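Local coordinates for Serine/threonine-protein kinase Tel1 (Chaetomium thermophilum, PDB 6SKY) that phosphorylates serine and threonine residues of proteins with ATP and probably sets off checkpoint signalling when DNA is damaged, at residues A[2026-2031]-A[2038-2043]; A[2422-2427]-A[2454-2459]; A[2434-2439]-A[2843-2848]. All coordinates share one frame; numbering follows the deposited sequence.

Interaction 1 (A[2026-2031]-A[2038-2043]); sequences LPAPVN and TVYKAY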
loop_
_atom_site.group_PDB
_atom_site.type_symbol
_atom_site.label_atom_id
_atom_site.label_comp_id
_atom_site.label_asym_id
_atom_site.label_seq_id
_atom_site.Cartn_x
_atom_site.Cartn_y
_atom_site.Cartn_z
ATOM N N LEU A 2026 24.807 -27.853 17.551
ATOM C CA LEU A 2026 24.482 -27.247 18.825
ATOM C C LEU A 2026 24.286 -28.331 19.878
ATOM O O LEU A 2026 23.717 -29.384 19.594
ATOM C CB LEU A 2026 23.216 -26.410 18.728
ATOM C CG LEU A 2026 23.118 -25.164 17.852
ATOM C CD1 LEU A 2026 22.347 -24.099 18.589
ATOM C CD2 LEU A 2026 24.466 -24.649 17.443
ATOM N N PRO A 2027 24.748 -28.103 21.093
ATOM C CA PRO A 2027 24.490 -29.056 22.175
ATOM C C PRO A 2027 23.082 -28.874 22.714
ATOM O O PRO A 2027 22.796 -27.923 23.446
ATOM C CB PRO A 2027 25.556 -28.694 23.216
ATOM C CG PRO A 2027 25.976 -27.297 22.894
ATOM C CD PRO A 2027 25.404 -26.883 21.582
ATOM N N ALA A 2028 22.205 -29.792 22.367
ATOM C CA ALA A 2028 20.800 -29.645 22.708
ATOM C C ALA A 2028 20.567 -30.036 24.158
ATOM O O ALA A 2028 21.052 -31.083 24.595
ATOM C CB ALA A 2028 19.941 -30.508 21.796
ATOM N N PRO A 2029 19.836 -29.236 24.928
ATOM C CA PRO A 2029 19.516 -29.632 26.299
ATOM C C PRO A 2029 18.672 -30.894 26.321
ATOM O O PRO A 2029 18.007 -31.249 25.348
ATOM C CB PRO A 2029 18.740 -28.431 26.846
ATOM C CG PRO A 2029 18.256 -27.715 25.655
ATOM C CD PRO A 2029 19.275 -27.921 24.592
ATOM N N VAL A 2030 18.714 -31.587 27.451
ATOM C CA VAL A 2030 17.954 -32.813 27.648
ATOM C C VAL A 2030 16.835 -32.529 28.638
ATOM O O VAL A 2030 17.012 -31.749 29.581
ATOM C CB VAL A 2030 18.863 -33.963 28.125
ATOM C CG1 VAL A 2030 19.611 -33.563 29.385
ATOM C CG2 VAL A 2030 18.060 -35.234 28.337
ATOM N N ASN A 2031 15.676 -33.145 28.406
ATOM C CA ASN A 2031 14.467 -32.911 29.194
ATOM C C ASN A 2031 14.060 -31.437 29.143
ATOM O O ASN A 2031 14.057 -30.726 30.149
ATOM C CB ASN A 2031 14.641 -33.390 30.639
ATOM C CG ASN A 2031 14.838 -34.887 30.738
ATOM O OD1 ASN A 2031 15.802 -35.360 31.339
ATOM N ND2 ASN A 2031 13.926 -35.644 30.142
ATOM N N THR A 2038 13.062 -30.601 20.417
ATOM C CA THR A 2038 12.700 -31.959 20.032
ATOM C C THR A 2038 12.930 -32.190 18.548
ATOM O O THR A 2038 13.591 -33.157 18.137
ATOM C CB THR A 2038 11.236 -32.202 20.381
ATOM O OG1 THR A 2038 11.059 -32.124 21.795
ATOM C CG2 THR A 2038 10.791 -33.551 19.904
ATOM N N VAL A 2039 12.377 -31.306 17.726
ATOM C CA VAL A 2039 12.516 -31.437 16.284
ATOM C C VAL A 2039 13.979 -31.311 15.873
ATOM O O VAL A 2039 14.467 -32.049 15.004
ATOM C CB VAL A 2039 11.612 -30.395 15.605
ATOM C CG1 VAL A 2039 12.114 -30.046 14.263
ATOM C CG2 VAL A 2039 10.216 -30.931 15.511
ATOM N N TYR A 2040 14.713 -30.406 16.521
ATOM C CA TYR A 2040 16.123 -30.228 16.221
ATOM C C TYR A 2040 16.919 -31.478 16.531
ATOM O O TYR A 2040 17.805 -31.852 15.766
ATOM C CB TYR A 2040 16.675 -29.055 17.014
ATOM C CG TYR A 2040 18.116 -28.780 16.716
ATOM C CD1 TYR A 2040 18.485 -28.202 15.526
ATOM C CD2 TYR A 2040 19.106 -29.101 17.620
ATOM C CE1 TYR A 2040 19.784 -27.956 15.242
ATOM C CE2 TYR A 2040 20.412 -28.853 17.339
ATOM C CZ TYR A 2040 20.743 -28.280 16.147
ATOM O OH TYR A 2040 22.047 -28.020 15.849
ATOM N N LYS A 2041 16.647 -32.120 17.666
ATOM C CA LYS A 2041 17.388 -33.324 18.014
ATOM C C LYS A 2041 17.118 -34.436 17.023
ATOM O O LYS A 2041 18.033 -35.176 16.656
ATOM C CB LYS A 2041 17.045 -33.773 19.425
ATOM C CG LYS A 2041 17.536 -32.826 20.480
ATOM C CD LYS A 2041 17.853 -33.550 21.754
ATOM C CE LYS A 2041 16.611 -34.065 22.420
ATOM N NZ LYS A 2041 15.949 -33.004 23.209
ATOM N N ALA A 2042 15.878 -34.557 16.554
ATOM C CA ALA A 2042 15.593 -35.553 15.523
ATOM C C ALA A 2042 16.389 -35.289 14.248
ATOM O O ALA A 2042 17.005 -36.203 13.686
ATOM C CB ALA A 2042 14.101 -35.589 15.226
ATOM N N TYR A 2043 16.405 -34.042 13.772
ATOM C CA TYR A 2043 17.125 -33.776 12.523
ATOM C C TYR A 2043 18.635 -33.860 12.699
ATOM O O TYR A 2043 19.343 -34.284 11.780
ATOM C CB TYR A 2043 16.746 -32.413 11.953
ATOM C CG TYR A 2043 15.358 -32.385 11.403
ATOM C CD1 TYR A 2043 14.995 -33.210 10.367
ATOM C CD2 TYR A 2043 14.407 -31.544 11.927
ATOM C CE1 TYR A 2043 13.727 -33.197 9.879
ATOM C CE2 TYR A 2043 13.142 -31.524 11.438
ATOM C CZ TYR A 2043 12.805 -32.350 10.421
ATOM O OH TYR A 2043 11.528 -32.322 9.937
#
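Leu-2026 meets Tyr-2040 with both backbone and side chain. Its N donates to Tyr-2040 OH at 3.2 Å in a fairly straight bond (160°), and its CB lies 4.0 Å from Tyr-2040 CE2, the two side chains crossing at about a right angle. Next along the helix, Lys-2041 takes Ala-2028: CG of the lysine sits 3.6 Å from Ala-2028 CB, with CD almost as near, so the methyl rests against the aliphatic stem. The same methyl lies more loosely at the edge of the Tyr-2040 ring. Further out, the lysine chain bends at its last two torsions and brings NZ to 3.4 Å from Pro-2029 O, a weak hydrogen bond. Behind this first shell, the tyrosine ring is thrown off the helix toward the loop by a chi1 of -178°. Phe-2015 packs edge-to-face with that ring and Trp-2024 meets it as well. Its hydroxyl is also bonded to Ile-2023 O, so two backbone groups of the loop share it, while Gln-2044 NE2 holds Leu-2026 O. The connection between helices 2011-2021 and 2035-2047 thus folds back onto the second helix, as suits a linker between successive helices of the FAT domain's TPR-like alpha solenoid.

Interaction 2 (A[2422-2427]-A[2454-2459]); sequences VPTRKF and YRICVD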
loop_
_atom_site.group_PDB
_atom_site.type_symbol
_atom_site.label_atom_id
_atom_site.label_comp_id
_atom_site.label_asym_id
_atom_site.label_seq_id
_atom_site.Cartn_x
_atom_site.Cartn_y
_atom_site.Cartn_z
ATOM N N VAL A 2422 -22.833 -28.626 -22.378
ATOM C CA VAL A 2422 -22.733 -28.181 -20.996
ATOM C C VAL A 2422 -23.611 -29.082 -20.142
ATOM O O VAL A 2422 -24.753 -29.367 -20.524
ATOM C CB VAL A 2422 -23.147 -26.711 -20.855
ATOM C CG1 VAL A 2422 -22.789 -26.198 -19.489
ATOM C CG2 VAL A 2422 -22.490 -25.885 -21.915
ATOM N N PRO A 2423 -23.129 -29.572 -19.007
ATOM C CA PRO A 2423 -24.021 -30.252 -18.069
ATOM C C PRO A 2423 -25.111 -29.307 -17.593
ATOM O O PRO A 2423 -24.862 -28.135 -17.319
ATOM C CB PRO A 2423 -23.089 -30.651 -16.925
ATOM C CG PRO A 2423 -21.745 -30.625 -17.508
ATOM C CD PRO A 2423 -21.740 -29.570 -18.537
ATOM N N THR A 2424 -26.333 -29.820 -17.493
ATOM C CA THR A 2424 -27.425 -28.954 -17.081
ATOM C C THR A 2424 -27.374 -28.597 -15.608
ATOM O O THR A 2424 -28.172 -27.772 -15.168
ATOM C CB THR A 2424 -28.767 -29.597 -17.405
ATOM O OG1 THR A 2424 -28.744 -30.967 -17.008
ATOM C CG2 THR A 2424 -29.033 -29.519 -18.879
ATOM N N ARG A 2425 -26.469 -29.186 -14.836
ATOM C CA ARG A 2425 -26.347 -28.798 -13.441
ATOM C C ARG A 2425 -25.713 -27.431 -13.275
ATOM O O ARG A 2425 -25.720 -26.896 -12.163
ATOM C CB ARG A 2425 -25.535 -29.832 -12.675
ATOM C CG ARG A 2425 -24.094 -29.878 -13.073
ATOM C CD ARG A 2425 -23.314 -30.821 -12.208
ATOM N NE ARG A 2425 -21.881 -30.661 -12.408
ATOM C CZ ARG A 2425 -21.178 -31.317 -13.322
ATOM N NH1 ARG A 2425 -19.879 -31.106 -13.433
ATOM N NH2 ARG A 2425 -21.772 -32.181 -14.126
ATOM N N LYS A 2426 -25.160 -26.860 -14.342
ATOM C CA LYS A 2426 -24.614 -25.515 -14.279
ATOM C C LYS A 2426 -25.705 -24.462 -14.348
ATOM O O LYS A 2426 -25.530 -23.360 -13.824
ATOM C CB LYS A 2426 -23.626 -25.299 -15.415
ATOM C CG LYS A 2426 -22.667 -26.429 -15.632
ATOM C CD LYS A 2426 -21.490 -26.337 -14.715
ATOM C CE LYS A 2426 -20.407 -27.272 -15.181
ATOM N NZ LYS A 2426 -19.143 -27.042 -14.460
ATOM N N PHE A 2427 -26.826 -24.780 -14.982
ATOM C CA PHE A 2427 -27.952 -23.872 -15.105
ATOM C C PHE A 2427 -29.065 -24.170 -14.120
ATOM O O PHE A 2427 -30.086 -23.488 -14.144
ATOM C CB PHE A 2427 -28.522 -23.929 -16.519
ATOM C CG PHE A 2427 -27.508 -23.750 -17.588
ATOM C CD1 PHE A 2427 -27.017 -22.501 -17.885
ATOM C CD2 PHE A 2427 -27.058 -24.825 -18.314
ATOM C CE1 PHE A 2427 -26.086 -22.334 -18.869
ATOM C CE2 PHE A 2427 -26.127 -24.657 -19.301
ATOM C CZ PHE A 2427 -25.642 -23.414 -19.577
ATOM N N TYR A 2454 -36.436 -27.635 -20.611
ATOM C CA TYR A 2454 -36.889 -29.019 -20.600
ATOM C C TYR A 2454 -35.805 -29.960 -20.092
ATOM O O TYR A 2454 -36.058 -30.815 -19.238
ATOM C CB TYR A 2454 -37.329 -29.401 -22.008
ATOM C CG TYR A 2454 -37.794 -30.816 -22.161
ATOM C CD1 TYR A 2454 -39.084 -31.174 -21.841
ATOM C CD2 TYR A 2454 -36.946 -31.791 -22.645
ATOM C CE1 TYR A 2454 -39.509 -32.463 -21.981
ATOM C CE2 TYR A 2454 -37.364 -33.079 -22.789
ATOM C CZ TYR A 2454 -38.646 -33.411 -22.456
ATOM O OH TYR A 2454 -39.069 -34.707 -22.602
ATOM N N ARG A 2455 -34.584 -29.820 -20.609
ATOM C CA ARG A 2455 -33.507 -30.706 -20.184
ATOM C C ARG A 2455 -33.135 -30.497 -18.725
ATOM O O ARG A 2455 -32.787 -31.461 -18.036
ATOM C CB ARG A 2455 -32.291 -30.515 -21.079
ATOM C CG ARG A 2455 -32.501 -31.052 -22.467
ATOM C CD ARG A 2455 -31.231 -31.038 -23.280
ATOM N NE ARG A 2455 -30.740 -29.688 -23.512
ATOM C CZ ARG A 2455 -29.611 -29.211 -23.011
ATOM N NH1 ARG A 2455 -29.245 -27.972 -23.272
ATOM N NH2 ARG A 2455 -28.844 -29.979 -22.257
ATOM N N ILE A 2456 -33.205 -29.263 -18.225
ATOM C CA ILE A 2456 -32.955 -29.053 -16.803
ATOM C C ILE A 2456 -34.017 -29.746 -15.968
ATOM O O ILE A 2456 -33.708 -30.401 -14.970
ATOM C CB ILE A 2456 -32.885 -27.557 -16.468
ATOM C CG1 ILE A 2456 -31.705 -26.904 -17.162
ATOM C CG2 ILE A 2456 -32.756 -27.374 -14.981
ATOM C CD1 ILE A 2456 -31.721 -25.424 -17.049
ATOM N N CYS A 2457 -35.287 -29.612 -16.350
ATOM C CA CYS A 2457 -36.342 -30.253 -15.576
ATOM C C CYS A 2457 -36.299 -31.767 -15.675
ATOM O O CYS A 2457 -36.830 -32.445 -14.796
ATOM C CB CYS A 2457 -37.710 -29.753 -16.019
ATOM S SG CYS A 2457 -37.952 -28.007 -15.766
ATOM N N VAL A 2458 -35.689 -32.315 -16.722
ATOM C CA VAL A 2458 -35.586 -33.768 -16.819
ATOM C C VAL A 2458 -34.407 -34.294 -16.009
ATOM O O VAL A 2458 -34.519 -35.319 -15.336
ATOM C CB VAL A 2458 -35.501 -34.197 -18.289
ATOM C CG1 VAL A 2458 -35.176 -35.652 -18.384
ATOM C CG2 VAL A 2458 -36.800 -33.937 -18.964
ATOM N N ASP A 2459 -33.258 -33.617 -16.050
ATOM C CA ASP A 2459 -32.113 -34.120 -15.298
ATOM C C ASP A 2459 -32.247 -33.861 -13.807
ATOM O O ASP A 2459 -31.898 -34.720 -12.995
ATOM C CB ASP A 2459 -30.820 -33.498 -15.808
ATOM C CG ASP A 2459 -30.469 -33.950 -17.196
ATOM O OD1 ASP A 2459 -31.268 -34.688 -17.798
ATOM O OD2 ASP A 2459 -29.394 -33.565 -17.690
#
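Thr-2424 faces helix 2444-2459 with its whole side chain, and its atoms are shared among three residues of the helix. CB comes first, 4.0 Å from Ile-2456 CG1 in simple van der Waals contact. From there the side chain forks. A chi1 of 45° puts OG1 between the backbone N and the carbonyl carbon, and from that position it donates to Asp-2459 OD2 at 2.8 Å. The donor comes in on the anti side of the carboxylate oxygen and 34° out of the carboxylate plane, the threonine and aspartate side chains crossing at about a right angle. The other branch, CG2, goes to Arg-2455: it lies 3.4 Å from NH2, meeting the guanidinium obliquely, and 4.1 Å from Arg-2455 CB, so the methyl fits where the arginine chain curls round at chi3.

These residues belong to the all-helical FAT region, where the loop after helix 2409-2418 runs through two overlapping turns, Lys-2426 N bonding to Pro-2423 O and Phe-2427 N to Thr-2424 O, and lays Thr-2424 against the last turns of helix 2444-2459. Asp-2459 is the last residue of that helix and takes the hydroxyl's hydrogen bond.

On the apolar flank Ile-2456 carries on past the threonine. Its CG1-CD1 arm sets CD1 3.6 Å from Phe-2427 CB, touching the phenylalanine at CB rather than on its ring. Met-2431 packs on the same isoleucine. Arg-2425, which has no contact with the helix segment, forms a salt bridge with Asp-2389, and Lys-2426 forms one with Asp-2392.

Interaction 3 (A[2434-2439]-A[2843-2848]); sequences LSSRLQ and RHDTLY. Unlike the reference sequence in segment 2843-2848: Leu-2847 (reference Phe). Residue 2848 of segment 2843-2848 comes from a tag, linker or insertion.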
loop_
_atom_site.group_PDB
_atom_site.type_symbol
_atom_site.label_atom_id
_atom_site.label_comp_id
_atom_site.label_asym_id
_atom_site.label_seq_id
_atom_site.Cartn_x
_atom_site.Cartn_y
_atom_site.Cartn_z
ATOM N N LEU A 2434 -34.635 -18.253 -16.217
ATOM C CA LEU A 2434 -34.881 -18.941 -17.474
ATOM C C LEU A 2434 -36.365 -19.115 -17.733
ATOM O O LEU A 2434 -36.830 -18.882 -18.848
ATOM C CB LEU A 2434 -34.185 -20.295 -17.472
ATOM C CG LEU A 2434 -32.668 -20.258 -17.571
ATOM C CD1 LEU A 2434 -32.110 -21.638 -17.400
ATOM C CD2 LEU A 2434 -32.260 -19.687 -18.895
ATOM N N SER A 2435 -37.119 -19.529 -16.726
ATOM C CA SER A 2435 -38.549 -19.734 -16.874
ATOM C C SER A 2435 -39.329 -18.434 -16.908
ATOM O O SER A 2435 -40.544 -18.465 -17.103
ATOM C CB SER A 2435 -39.068 -20.620 -15.744
ATOM O OG SER A 2435 -38.876 -20.006 -14.486
ATOM N N SER A 2436 -38.675 -17.302 -16.711
ATOM C CA SER A 2436 -39.334 -16.012 -16.824
ATOM C C SER A 2436 -39.287 -15.452 -18.233
ATOM O O SER A 2436 -40.034 -14.521 -18.537
ATOM C CB SER A 2436 -38.694 -15.018 -15.857
ATOM O OG SER A 2436 -38.876 -13.691 -16.293
ATOM N N ARG A 2437 -38.430 -15.991 -19.093
ATOM C CA ARG A 2437 -38.294 -15.539 -20.466
ATOM C C ARG A 2437 -38.962 -16.476 -21.456
ATOM O O ARG A 2437 -38.804 -16.299 -22.662
ATOM C CB ARG A 2437 -36.821 -15.381 -20.825
ATOM C CG ARG A 2437 -36.082 -14.396 -19.972
ATOM C CD ARG A 2437 -36.480 -12.990 -20.323
ATOM N NE ARG A 2437 -36.319 -12.738 -21.748
ATOM C CZ ARG A 2437 -35.346 -12.009 -22.274
ATOM N NH1 ARG A 2437 -34.444 -11.438 -21.495
ATOM N NH2 ARG A 2437 -35.282 -11.842 -23.583
ATOM N N LEU A 2438 -39.694 -17.470 -20.975
ATOM C CA LEU A 2438 -40.342 -18.418 -21.863
ATOM C C LEU A 2438 -41.488 -17.754 -22.601
ATOM O O LEU A 2438 -42.278 -17.017 -22.012
ATOM C CB LEU A 2438 -40.867 -19.611 -21.079
ATOM C CG LEU A 2438 -39.835 -20.568 -20.521
ATOM C CD1 LEU A 2438 -40.516 -21.645 -19.736
ATOM C CD2 LEU A 2438 -39.061 -21.162 -21.655
ATOM N N GLN A 2439 -41.570 -18.017 -23.900
ATOM C CA GLN A 2439 -42.676 -17.570 -24.728
ATOM C C GLN A 2439 -42.804 -18.525 -25.896
ATOM O O GLN A 2439 -41.878 -19.270 -26.214
ATOM C CB GLN A 2439 -42.476 -16.140 -25.216
ATOM C CG GLN A 2439 -42.947 -15.109 -24.232
ATOM C CD GLN A 2439 -42.656 -13.719 -24.682
ATOM O OE1 GLN A 2439 -42.113 -13.510 -25.761
ATOM N NE2 GLN A 2439 -43.012 -12.748 -23.860
ATOM N N ARG A 2843 -31.408 -8.186 -13.612
ATOM C CA ARG A 2843 -31.983 -7.145 -14.456
ATOM C C ARG A 2843 -32.763 -7.708 -15.635
ATOM O O ARG A 2843 -33.653 -7.032 -16.155
ATOM C CB ARG A 2843 -30.879 -6.223 -14.960
ATOM C CG ARG A 2843 -31.354 -4.868 -15.396
ATOM C CD ARG A 2843 -30.434 -4.292 -16.453
ATOM N NE ARG A 2843 -29.074 -4.085 -15.977
ATOM C CZ ARG A 2843 -28.633 -2.942 -15.465
ATOM N NH1 ARG A 2843 -27.378 -2.834 -15.058
ATOM N NH2 ARG A 2843 -29.447 -1.906 -15.359
ATOM N N HIS A 2844 -32.446 -8.924 -16.071
ATOM C CA HIS A 2844 -33.145 -9.590 -17.157
ATOM C C HIS A 2844 -34.223 -10.530 -16.652
ATOM O O HIS A 2844 -34.590 -11.478 -17.349
ATOM C CB HIS A 2844 -32.151 -10.348 -18.029
ATOM C CG HIS A 2844 -31.008 -9.508 -18.491
ATOM N ND1 HIS A 2844 -29.696 -9.898 -18.357
ATOM C CD2 HIS A 2844 -30.981 -8.288 -19.073
ATOM C CE1 HIS A 2844 -28.909 -8.955 -18.839
ATOM N NE2 HIS A 2844 -29.663 -7.969 -19.281
ATOM N N ASP A 2845 -34.720 -10.297 -15.448
ATOM C CA ASP A 2845 -35.828 -11.055 -14.886
ATOM C C ASP A 2845 -37.083 -10.209 -15.049
ATOM O O ASP A 2845 -37.220 -9.161 -14.413
ATOM C CB ASP A 2845 -35.561 -11.393 -13.426
ATOM C CG ASP A 2845 -36.435 -12.501 -12.921
ATOM O OD1 ASP A 2845 -37.263 -12.999 -13.704
ATOM O OD2 ASP A 2845 -36.294 -12.882 -11.745
ATOM N N THR A 2846 -37.990 -10.661 -15.913
ATOM C CA THR A 2846 -39.159 -9.863 -16.254
ATOM C C THR A 2846 -40.077 -9.654 -15.056
ATOM O O THR A 2846 -40.783 -8.642 -14.984
ATOM C CB THR A 2846 -39.929 -10.541 -17.384
ATOM O OG1 THR A 2846 -39.004 -11.103 -18.318
ATOM C CG2 THR A 2846 -40.801 -9.542 -18.103
ATOM N N LEU A 2847 -40.072 -10.582 -14.111
ATOM C CA LEU A 2847 -41.073 -10.639 -13.063
ATOM C C LEU A 2847 -40.613 -10.043 -11.747
ATOM O O LEU A 2847 -41.375 -10.067 -10.780
ATOM C CB LEU A 2847 -41.502 -12.088 -12.844
ATOM C CG LEU A 2847 -42.209 -12.759 -14.016
ATOM C CD1 LEU A 2847 -42.359 -14.237 -13.769
ATOM C CD2 LEU A 2847 -43.556 -12.125 -14.200
ATOM N N TYR A 2848 -39.396 -9.520 -11.673
ATOM C CA TYR A 2848 -38.911 -8.897 -10.452
ATOM C C TYR A 2848 -39.282 -7.422 -10.460
ATOM O O TYR A 2848 -38.998 -6.715 -11.427
ATOM C CB TYR A 2848 -37.399 -9.071 -10.311
ATOM C CG TYR A 2848 -36.881 -8.570 -8.993
ATOM C CD1 TYR A 2848 -37.133 -9.261 -7.825
ATOM C CD2 TYR A 2848 -36.158 -7.401 -8.911
ATOM C CE1 TYR A 2848 -36.679 -8.804 -6.627
ATOM C CE2 TYR A 2848 -35.704 -6.936 -7.714
ATOM C CZ TYR A 2848 -35.966 -7.638 -6.577
ATOM O OH TYR A 2848 -35.508 -7.171 -5.376
#
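Ser-2436 and Asp-2845 form the close part of this contact. The serine OG donates to Asp-2845 OD1 at 3.1 Å, meeting the oxygen nearly along its C-O axis, and Ser-2436 CB follows at 3.3 Å from the same OD1. A second, weak bond comes back from Thr-2846 OG1, which donates to Ser-2436 OG over 3.3 Å, so the serine hydroxyl gives to one residue and receives from the next. The serine gets there through a chi1 of 155°, which swings OG across toward the other loop. The CB of Asp-2845 points away, yet its carboxylate reaches the serine.

Both loops turn here: a type I beta turn runs from Leu-2434 to Arg-2437 on the FAT side and another, on the kinase side, from Asp-2845 to Tyr-2848, a residue from an insertion into the natural sequence, so the meeting is one of bends rather than of helices.

The other flank is looser. Arg-2437 bends and crosses Thr-2846 at about a right angle, its CD 3.7 Å from OG1 of the solvent-exposed Thr-2846. His-2844 O lies near the plane at the guanidinium edge, 4.1 Å from Arg-2437 NH1. Leu-2847, which differs from the reference sequence, adds only a remote touch, its CG 4.1 Å from Ser-2436 OG.

With an alanine in place of Ser-2436, Asp-2845 OD1 would probably lose its donor from the FAT side and Thr-2846 OG1 its acceptor, leaving the two turns joined mainly by the loose arginine flank. Because OD2 of the aspartate is salt-bridged to Arg-2617 of helix 2616-2632, the carboxylate is likely to stay ionised, and the FAT loop is thereby tied through one acid to a kinase-domain helix.

Overall arrangement
Interaction 1 stands apart, its centre about 61 Å from that of interaction 2 and about 69 Å from that of interaction 3, on the opposite side of the chain's centre. It also closes along the chain before the others open. Interactions 2 and 3 are neighbours, their centres about 18 Å apart, and their segments alternate in sequence: 2422-2427, 2434-2439, 2454-2459, then 2843-2848. They touch where Leu-2434 packs on Ile-2456 of helix 2444-2459. Interactions 1 and 2 lie wholly within the FAT range, whereas interaction 3 joins a FAT segment to one in the kinase range. Interactions 2 and 3 together thus make a run of contacts from the late FAT region to the kinase domain, far from the helix linker of interaction 1.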